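PDB 3VV5: amino acid ABC transporter, binding protein, which binds the lysine analogue L-thialysine as the solute-binding protein of an ABC transporter that takes up amino acids. Local coordinates for residues Asp114-His119 and Ser227-Leu232; Val127-Gly132 and Arg182-Ile187; Lys137-Lys142 and Gln157-Ile162. All coordinates share one frame; numbering follows the deposited sequence.

Interaction 1: Asp114-His119 and Ser227-Leu232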
loop_
_atom_site.group_PDB
_atom_site.type_symbol
_atom_site.label_atom_id
_atom_site.label_comp_id
_atom_site.label_asym_id
_atom_site.label_seq_id
_atom_site.Cartn_x
_atom_site.Cartn_y
_atom_site.Cartn_z
ATOM N N ASP A 114 0.194 13.650 -8.156
ATOM C CA ASP A 114 -1.225 13.948 -7.951
ATOM C C ASP A 114 -1.960 12.675 -7.507
ATOM O O ASP A 114 -1.945 11.673 -8.222
ATOM C CB ASP A 114 -1.871 14.503 -9.223
ATOM C CG ASP A 114 -1.581 15.983 -9.435
ATOM O OD1 ASP A 114 -1.591 16.757 -8.448
ATOM O OD2 ASP A 114 -1.342 16.362 -10.594
ATOM N N PHE A 115 -2.581 12.721 -6.329
ATOM C CA PHE A 115 -3.332 11.567 -5.795
ATOM C C PHE A 115 -4.783 11.631 -6.239
ATOM O O PHE A 115 -5.365 12.725 -6.292
ATOM C CB PHE A 115 -3.333 11.561 -4.266
ATOM C CG PHE A 115 -2.051 11.065 -3.644
ATOM C CD1 PHE A 115 -1.311 11.905 -2.817
ATOM C CD2 PHE A 115 -1.604 9.744 -3.862
ATOM C CE1 PHE A 115 -0.126 11.465 -2.223
ATOM C CE2 PHE A 115 -0.448 9.303 -3.270
ATOM C CZ PHE A 115 0.299 10.169 -2.455
ATOM N N THR A 116 -5.367 10.461 -6.535
ATOM C CA THR A 116 -6.799 10.338 -6.743
ATOM C C THR A 116 -7.505 10.473 -5.372
ATOM O O THR A 116 -6.846 10.502 -4.303
ATOM C CB THR A 116 -7.146 8.948 -7.339
ATOM O OG1 THR A 116 -6.736 7.927 -6.405
ATOM C CG2 THR A 116 -6.402 8.740 -8.646
ATOM N N ASN A 117 -8.829 10.557 -5.392
ATOM C CA ASN A 117 -9.605 10.218 -4.192
ATOM C C ASN A 117 -9.133 8.841 -3.642
ATOM O O ASN A 117 -8.771 7.948 -4.432
ATOM C CB ASN A 117 -11.092 10.143 -4.550
ATOM C CG ASN A 117 -11.691 11.504 -4.857
ATOM O OD1 ASN A 117 -11.304 12.519 -4.260
ATOM N ND2 ASN A 117 -12.632 11.538 -5.808
ATOM N N PRO A 118 -9.148 8.646 -2.300
ATOM C CA PRO A 118 -8.570 7.404 -1.763
ATOM C C PRO A 118 -9.366 6.145 -2.142
ATOM O O PRO A 118 -10.588 6.190 -2.203
ATOM C CB PRO A 118 -8.615 7.627 -0.245
ATOM C CG PRO A 118 -9.732 8.627 -0.038
ATOM C CD PRO A 118 -9.652 9.534 -1.234
ATOM N N HIS A 119 -8.674 5.042 -2.415
ATOM C CA HIS A 119 -9.356 3.778 -2.706
ATOM C C HIS A 119 -9.481 2.869 -1.483
ATOM O O HIS A 119 -10.123 1.819 -1.563
ATOM C CB HIS A 119 -8.733 3.035 -3.902
ATOM C CG HIS A 119 -7.297 2.647 -3.716
ATOM N ND1 HIS A 119 -6.258 3.547 -3.853
ATOM C CD2 HIS A 119 -6.723 1.448 -3.447
ATOM C CE1 HIS A 119 -5.112 2.923 -3.668
ATOM N NE2 HIS A 119 -5.361 1.645 -3.440
ATOM N N SER A 227 -5.566 15.032 -16.803
ATOM C CA SER A 227 -6.345 14.215 -17.734
ATOM C C SER A 227 -6.560 12.793 -17.189
ATOM O O SER A 227 -7.709 12.343 -17.018
ATOM C CB SER A 227 -5.636 14.159 -19.099
ATOM O OG SER A 227 -6.387 13.361 -19.982
ATOM N N LEU A 228 -5.460 12.100 -16.889
ATOM C CA LEU A 228 -5.568 10.758 -16.310
ATOM C C LEU A 228 -6.193 10.781 -14.925
ATOM O O LEU A 228 -7.025 9.923 -14.614
ATOM C CB LEU A 228 -4.216 10.018 -16.293
ATOM C CG LEU A 228 -4.209 8.546 -15.838
ATOM C CD1 LEU A 228 -5.282 7.703 -16.528
ATOM C CD2 LEU A 228 -2.855 7.901 -16.079
ATOM N N LEU A 229 -5.801 11.759 -14.095
ATOM C CA LEU A 229 -6.390 11.934 -12.760
ATOM C C LEU A 229 -7.939 11.932 -12.781
ATOM O O LEU A 229 -8.588 11.189 -12.005
ATOM C CB LEU A 229 -5.857 13.215 -12.077
ATOM C CG LEU A 229 -6.210 13.427 -10.591
ATOM C CD1 LEU A 229 -5.572 12.347 -9.694
ATOM C CD2 LEU A 229 -5.794 14.795 -10.129
ATOM N N ASP A 230 -8.518 12.753 -13.661
ATOM C CA ASP A 230 -9.978 12.788 -13.802
ATOM C C ASP A 230 -10.528 11.402 -14.171
ATOM O O ASP A 230 -11.486 10.930 -13.546
ATOM C CB ASP A 230 -10.440 13.853 -14.816
ATOM C CG ASP A 230 -11.978 13.979 -14.898
ATOM O OD1 ASP A 230 -12.674 13.819 -13.862
ATOM O OD2 ASP A 230 -12.497 14.231 -16.017
ATOM N N ALA A 231 -9.924 10.744 -15.162
ATOM C CA ALA A 231 -10.405 9.412 -15.587
ATOM C C ALA A 231 -10.330 8.371 -14.474
ATOM O O ALA A 231 -11.258 7.581 -14.299
ATOM C CB ALA A 231 -9.658 8.915 -16.824
ATOM N N LEU A 232 -9.239 8.372 -13.702
ATOM C CA LEU A 232 -9.125 7.398 -12.622
ATOM C C LEU A 232 -10.127 7.697 -11.517
ATOM O O LEU A 232 -10.760 6.774 -10.984
ATOM C CB LEU A 232 -7.682 7.306 -12.069
ATOM C CG LEU A 232 -6.627 6.828 -13.079
ATOM C CD1 LEU A 232 -5.209 6.987 -12.465
ATOM C CD2 LEU A 232 -6.843 5.375 -13.459
#

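Interaction 2: Val127-Gly132 and Arg182-Ile187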
loop_
_atom_site.group_PDB
_atom_site.type_symbol
_atom_site.label_atom_id
_atom_site.label_comp_id
_atom_site.label_asym_id
_atom_site.label_seq_id
_atom_site.Cartn_x
_atom_site.Cartn_y
_atom_site.Cartn_z
ATOM N N VAL A 127 3.201 -4.091 15.916
ATOM C CA VAL A 127 3.095 -5.523 16.159
ATOM C C VAL A 127 4.376 -6.089 16.759
ATOM O O VAL A 127 5.489 -5.802 16.302
ATOM C CB VAL A 127 2.426 -6.352 14.970
ATOM C CG1 VAL A 127 2.247 -5.530 13.665
ATOM C CG2 VAL A 127 3.013 -7.718 14.769
ATOM N N SER A 128 4.197 -6.865 17.822
ATOM C CA SER A 128 5.337 -7.424 18.541
ATOM C C SER A 128 5.114 -8.897 18.793
ATOM O O SER A 128 4.078 -9.452 18.426
ATOM C CB SER A 128 5.537 -6.700 19.890
ATOM O OG SER A 128 5.606 -5.286 19.727
ATOM N N ARG A 129 6.092 -9.534 19.424
ATOM C CA ARG A 129 5.875 -10.885 19.918
ATOM C C ARG A 129 4.980 -10.737 21.147
ATOM O O ARG A 129 4.906 -9.652 21.723
ATOM C CB ARG A 129 7.211 -11.594 20.225
ATOM C CG ARG A 129 8.091 -11.802 18.973
ATOM C CD ARG A 129 9.416 -12.528 19.271
ATOM N NE ARG A 129 10.290 -11.750 20.150
ATOM C CZ ARG A 129 10.988 -10.677 19.771
ATOM N NH1 ARG A 129 10.934 -10.227 18.517
ATOM N NH2 ARG A 129 11.750 -10.046 20.646
ATOM N N LYS A 130 4.275 -11.794 21.534
ATOM C CA LYS A 130 3.461 -11.728 22.751
ATOM C C LYS A 130 4.322 -11.336 23.957
ATOM O O LYS A 130 5.435 -11.838 24.120
ATOM C CB LYS A 130 2.711 -13.041 22.948
ATOM C CG LYS A 130 1.321 -12.972 22.346
ATOM C CD LYS A 130 0.797 -14.313 21.939
ATOM C CE LYS A 130 -0.683 -14.222 21.661
ATOM N NZ LYS A 130 -1.006 -13.189 20.628
ATOM N N GLY A 131 3.840 -10.386 24.766
ATOM C CA GLY A 131 4.664 -9.831 25.864
ATOM C C GLY A 131 5.552 -8.680 25.433
ATOM O O GLY A 131 6.267 -8.079 26.250
ATOM N N GLY A 132 5.517 -8.370 24.137
ATOM C CA GLY A 132 6.346 -7.312 23.581
ATOM C C GLY A 132 5.620 -5.979 23.666
ATOM O O GLY A 132 4.542 -5.899 24.245
ATOM N N ARG A 182 15.133 -10.477 16.111
ATOM C CA ARG A 182 16.170 -9.496 15.788
ATOM C C ARG A 182 15.652 -8.052 15.840
ATOM O O ARG A 182 16.429 -7.090 15.863
ATOM C CB ARG A 182 16.852 -9.836 14.460
ATOM C CG ARG A 182 17.038 -11.353 14.270
ATOM C CD ARG A 182 18.464 -11.749 13.918
ATOM N NE ARG A 182 18.819 -11.416 12.536
ATOM C CZ ARG A 182 18.741 -12.258 11.505
ATOM N NH1 ARG A 182 18.308 -13.511 11.672
ATOM N NH2 ARG A 182 19.100 -11.838 10.296
ATOM N N ILE A 183 14.330 -7.903 15.891
ATOM C CA ILE A 183 13.740 -6.614 16.236
ATOM C C ILE A 183 12.660 -6.873 17.275
ATOM O O ILE A 183 12.148 -7.992 17.386
ATOM C CB ILE A 183 13.145 -5.888 15.009
ATOM C CG1 ILE A 183 12.026 -6.727 14.372
ATOM C CG2 ILE A 183 14.233 -5.574 13.954
ATOM C CD1 ILE A 183 11.314 -6.012 13.239
ATOM N N ASP A 184 12.317 -5.843 18.035
ATOM C CA ASP A 184 11.289 -5.951 19.072
ATOM C C ASP A 184 9.881 -5.735 18.535
ATOM O O ASP A 184 8.904 -6.249 19.090
ATOM C CB ASP A 184 11.535 -4.907 20.157
ATOM C CG ASP A 184 12.754 -5.219 21.004
ATOM O OD1 ASP A 184 12.729 -6.244 21.727
ATOM O OD2 ASP A 184 13.718 -4.430 20.960
ATOM N N THR A 185 9.784 -4.953 17.468
ATOM C CA THR A 185 8.501 -4.428 17.001
ATOM C C THR A 185 8.551 -4.174 15.499
ATOM O O THR A 185 9.554 -3.718 14.985
ATOM C CB THR A 185 8.142 -3.139 17.778
ATOM O OG1 THR A 185 7.739 -3.495 19.114
ATOM C CG2 THR A 185 6.980 -2.365 17.097
ATOM N N TRP A 186 7.451 -4.491 14.808
ATOM C CA TRP A 186 7.282 -4.222 13.386
ATOM C C TRP A 186 6.127 -3.238 13.253
ATOM O O TRP A 186 5.065 -3.461 13.846
ATOM C CB TRP A 186 6.946 -5.564 12.710
ATOM C CG TRP A 186 6.530 -5.549 11.266
ATOM C CD1 TRP A 186 7.008 -4.754 10.253
ATOM C CD2 TRP A 186 5.572 -6.434 10.670
ATOM N NE1 TRP A 186 6.401 -5.115 9.049
ATOM C CE2 TRP A 186 5.513 -6.132 9.289
ATOM C CE3 TRP A 186 4.760 -7.462 11.179
ATOM C CZ2 TRP A 186 4.658 -6.818 8.407
ATOM C CZ3 TRP A 186 3.904 -8.134 10.307
ATOM C CH2 TRP A 186 3.868 -7.814 8.935
ATOM N N ILE A 187 6.335 -2.118 12.554
ATOM C CA ILE A 187 5.251 -1.173 12.345
ATOM C C ILE A 187 4.807 -1.320 10.912
ATOM O O ILE A 187 5.609 -1.166 9.986
ATOM C CB ILE A 187 5.618 0.299 12.666
ATOM C CG1 ILE A 187 5.952 0.463 14.163
ATOM C CG2 ILE A 187 4.435 1.219 12.320
ATOM C CD1 ILE A 187 6.250 1.910 14.563
HETATM O O HOH W 1 8.555 -8.472 20.550
#

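Interaction 3: Lys137-Lys142 and Gln157-Ile162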
loop_
_atom_site.group_PDB
_atom_site.type_symbol
_atom_site.label_atom_id
_atom_site.label_comp_id
_atom_site.label_asym_id
_atom_site.label_seq_id
_atom_site.Cartn_x
_atom_site.Cartn_y
_atom_site.Cartn_z
ATOM N N LYS A 137 4.773 4.521 23.632
ATOM C CA LYS A 137 5.553 4.731 24.865
ATOM C C LYS A 137 6.435 3.505 25.140
ATOM O O LYS A 137 7.591 3.639 25.561
ATOM C CB LYS A 137 4.605 5.009 26.056
ATOM C CG LYS A 137 5.294 5.441 27.358
ATOM C CD LYS A 137 4.388 5.163 28.576
ATOM C CE LYS A 137 5.052 5.539 29.905
ATOM N NZ LYS A 137 6.341 4.814 30.174
ATOM N N ASP A 138 5.888 2.319 24.876
ATOM C CA ASP A 138 6.582 1.039 25.110
ATOM C C ASP A 138 7.849 0.868 24.258
ATOM O O ASP A 138 8.674 -0.018 24.528
ATOM C CB ASP A 138 5.656 -0.145 24.777
ATOM C CG ASP A 138 4.652 -0.463 25.860
ATOM O OD1 ASP A 138 4.697 0.139 26.959
ATOM O OD2 ASP A 138 3.797 -1.350 25.595
ATOM N N LEU A 139 7.977 1.679 23.207
ATOM C CA LEU A 139 9.073 1.535 22.237
ATOM C C LEU A 139 10.383 2.197 22.664
ATOM O O LEU A 139 11.417 2.029 22.013
ATOM C CB LEU A 139 8.645 2.017 20.845
ATOM C CG LEU A 139 7.512 1.236 20.154
ATOM C CD1 LEU A 139 7.212 1.789 18.778
ATOM C CD2 LEU A 139 7.794 -0.231 20.064
ATOM N N GLN A 140 10.340 2.939 23.764
ATOM C CA GLN A 140 11.561 3.499 24.359
ATOM C C GLN A 140 12.603 2.410 24.657
ATOM O O GLN A 140 12.326 1.465 25.383
ATOM C CB GLN A 140 11.207 4.302 25.622
ATOM C CG GLN A 140 10.357 5.521 25.289
ATOM C CD GLN A 140 9.936 6.341 26.493
ATOM O OE1 GLN A 140 10.770 6.791 27.284
ATOM N NE2 GLN A 140 8.631 6.573 26.618
ATOM N N GLY A 141 13.788 2.530 24.061
ATOM C CA GLY A 141 14.869 1.547 24.281
ATOM C C GLY A 141 14.725 0.297 23.426
ATOM O O GLY A 141 15.456 -0.688 23.608
ATOM N N LYS A 142 13.801 0.344 22.467
ATOM C CA LYS A 142 13.482 -0.842 21.667
ATOM C C LYS A 142 13.989 -0.712 20.239
ATOM O O LYS A 142 14.284 0.391 19.758
ATOM C CB LYS A 142 11.974 -1.143 21.709
ATOM C CG LYS A 142 11.425 -1.296 23.126
ATOM C CD LYS A 142 11.897 -2.590 23.768
ATOM C CE LYS A 142 11.536 -2.649 25.237
ATOM N NZ LYS A 142 11.791 -4.047 25.735
ATOM N N GLN A 157 10.292 7.409 13.146
ATOM C CA GLN A 157 11.240 8.523 13.327
ATOM C C GLN A 157 10.735 9.642 14.250
ATOM O O GLN A 157 11.527 10.422 14.775
ATOM C CB GLN A 157 11.655 9.094 11.963
ATOM C CG GLN A 157 12.682 8.244 11.214
ATOM C CD GLN A 157 12.826 8.632 9.750
ATOM O OE1 GLN A 157 11.981 9.338 9.182
ATOM N NE2 GLN A 157 13.898 8.156 9.123
ATOM N N LYS A 158 9.425 9.714 14.458
ATOM C CA LYS A 158 8.823 10.743 15.315
ATOM C C LYS A 158 8.584 10.281 16.761
ATOM O O LYS A 158 8.353 11.107 17.638
ATOM C CB LYS A 158 7.513 11.268 14.701
ATOM C CG LYS A 158 7.642 11.731 13.238
ATOM C CD LYS A 158 7.930 13.223 13.084
ATOM C CE LYS A 158 6.664 13.988 12.672
ATOM N NZ LYS A 158 6.895 15.463 12.480
ATOM N N ILE A 159 8.620 8.973 17.004
ATOM C CA ILE A 159 8.443 8.426 18.355
ATOM C C ILE A 159 9.746 8.531 19.181
ATOM O O ILE A 159 10.764 7.932 18.824
ATOM C CB ILE A 159 7.932 6.969 18.303
ATOM C CG1 ILE A 159 6.618 6.884 17.509
ATOM C CG2 ILE A 159 7.762 6.383 19.714
ATOM C CD1 ILE A 159 6.285 5.473 17.024
ATOM N N PRO A 160 9.713 9.283 20.299
ATOM C CA PRO A 160 10.981 9.530 20.986
ATOM C C PRO A 160 11.483 8.303 21.748
ATOM O O PRO A 160 10.682 7.519 22.274
ATOM C CB PRO A 160 10.662 10.691 21.947
ATOM C CG PRO A 160 9.186 11.049 21.710
ATOM C CD PRO A 160 8.568 9.879 21.010
ATOM N N GLY A 161 12.801 8.129 21.761
ATOM C CA GLY A 161 13.428 7.159 22.634
ATOM C C GLY A 161 13.663 5.790 22.045
ATOM O O GLY A 161 14.209 4.925 22.719
ATOM N N ILE A 162 13.253 5.579 20.793
ATOM C CA ILE A 162 13.534 4.320 20.110
ATOM C C ILE A 162 15.041 4.152 19.947
ATOM O O ILE A 162 15.733 5.066 19.500
ATOM C CB ILE A 162 12.831 4.241 18.740
ATOM C CG1 ILE A 162 11.313 4.120 18.944
ATOM C CG2 ILE A 162 13.391 3.061 17.910
ATOM C CD1 ILE A 162 10.484 4.384 17.699
#

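Interaction 1: Asp114-His119 and Ser227-Leu232
L229 of helix 226-242 presents both branches of its fork to the side chains of D114 and T116 and the backbone of F115, in segment 114-119, which includes residues of strand 113-115. With CG anti to the backbone N (chi1 -171°), the fork points off the helix: CD1 sits 3.4 Å from O of F115 and CD2 reaches CB of D114 at 4.0 Å. T116 and L229 lie obliquely across one another, CG2 of the threonine 3.8 Å from the same CD1. That methyl also touches CB of L232 one turn later, at 3.9 Å, so it bridges two helix residues. Meanwhile OG1 of T116 donates to O of N117, 2.8 Å off and 40° above that carbonyl's plane, and is hydrogen-bonded with N of M219 of strand 206-222. A serine here would probably leave CD1 of L229 and CB of L232 without the methyl that packs between them. The carboxylate of D114 is engaged by G224 N and by salt bridges to K223 and K226. The contact of 227-232 with 114-119 is thus apolar, while K226 and N233, the latter bonded to N117 N, add polar links from the same helix just outside it.

Interaction 2: Val127-Gly132 and Arg182-Ile187
V127 and W186 form an antiparallel hydrogen-bonded pair between strands 120-129 and 185-189, within the mixed sheet of this two-lobed periplasmic binding-protein fold. The strand segments run nearly antiparallel, with axes 4.8 Å apart.

The backbone bonds define the pairing. V127 N gives to W186 O at 2.9 Å, and W186 N returns a straighter bond to V127 O at 2.8 Å, 174° at the hydrogen and in the carbonyl plane. CA of T185 adds a CA-H...O contact to the same V127 O.

Apolar contact follows from this register. The V127 and W186 side chains lie side by side and point the same way, both methyls of the valine coming to 4.0 Å from CE3 of the indole. W186 has CG anti to its backbone N (chi1 172°), which carries the indole to helix 171-180, where A174 and L175 touch it and D171 accepts from NE1.

On the face that carries S128 and T185, the two hydroxyls meet, OG of S128 to OG1 of T185 2.9 Å, and S128 OG also pairs with O of P133.

From the last strand residue R129, a type II turn to G132 reverses the chain. The positive phi of G131 in that turn would press a CB against the preceding carbonyl O. D184 OD1 is 4.1 Å from NH2 of R129, beyond salt-bridge range, while OD2 accepts from V143 N. A water accepts from R129 N and donates to D184 O, and it also sits over one guanidinium face. The R129 chain bends at chi3, bringing NH1, which has L178 O as a second partner, to I183 O at 2.8 Å, only 2° out of the guanidinium plane.

Interaction 3: Lys137-Lys142 and Gln157-Ile162
L139 and Q140 face I162 and G161 where two type II beta turns, L139 to K142 and I159 to I162, lie against each other on the surface of the lobe. The first leads into strand 143-147 and the second follows helix 151-158 and precedes strand 164-168. These strands are parallel neighbours in the sheet, so the turns meet at the start of both, and a backbone bond between K142 and K163 continues the pairing.

Backbone polar contact is concentrated on one carbonyl. G141 N donates to G161 O at 2.8 Å, nearly straight at 166°, though the donor is tilted 34° from the carbonyl plane. CA of Q140 approaches the same oxygen at 3.4 Å as a CA-H...O contact. Within the first turn, K142 N closes on L139 O at 3.0 Å.

Both turns have glycine at their third position, G141 and G161, both with positive phi. At G161 the reason is steric twice over: a CB would be jammed against the preceding carbonyl O, and it would also come within 3.0 Å of CG of Q140.

Apolar contact lies on the inner side. L139 is the buried residue of the group; the L139 and I159 side chains lie at a slant to one another, CD1 to CD1 4.2 Å, and CB of L139 meets CG1 of I162 at 3.9 Å. P133 and V144 also touch L139, and V144 touches I162, tying the pair to strand 143-147.

At the rim Q140 is extended beyond CG, and its NE2 makes a weak bond back to K137 O in its own segment. CG2 of I162, anti to its backbone N, is placed beside segment 137-142, 3.4 Å from the carbonyl O of K142.

Overall arrangement
Interactions 1 and 2 are buried and interaction 3 is a surface contact. Interactions 1 and 2 reach the same mixed sheet on opposite sides of the chain's centre, their own centres 36 Å apart. Interaction 1 packs a helix against a strand and the residues after it through methyl groups, whereas interaction 2 pairs two strands through backbone bonds and an arginine. Interaction 3 instead joins two turns through a single cross-segment backbone bond and a few apolar contacts. Nested along the chain within the loop closed by interaction 2, interaction 3 touches it directly: T185 OG1 lies 3.4 Å from L139 CD2. Both contacts in turn are nested inside the loop closed by interaction 1.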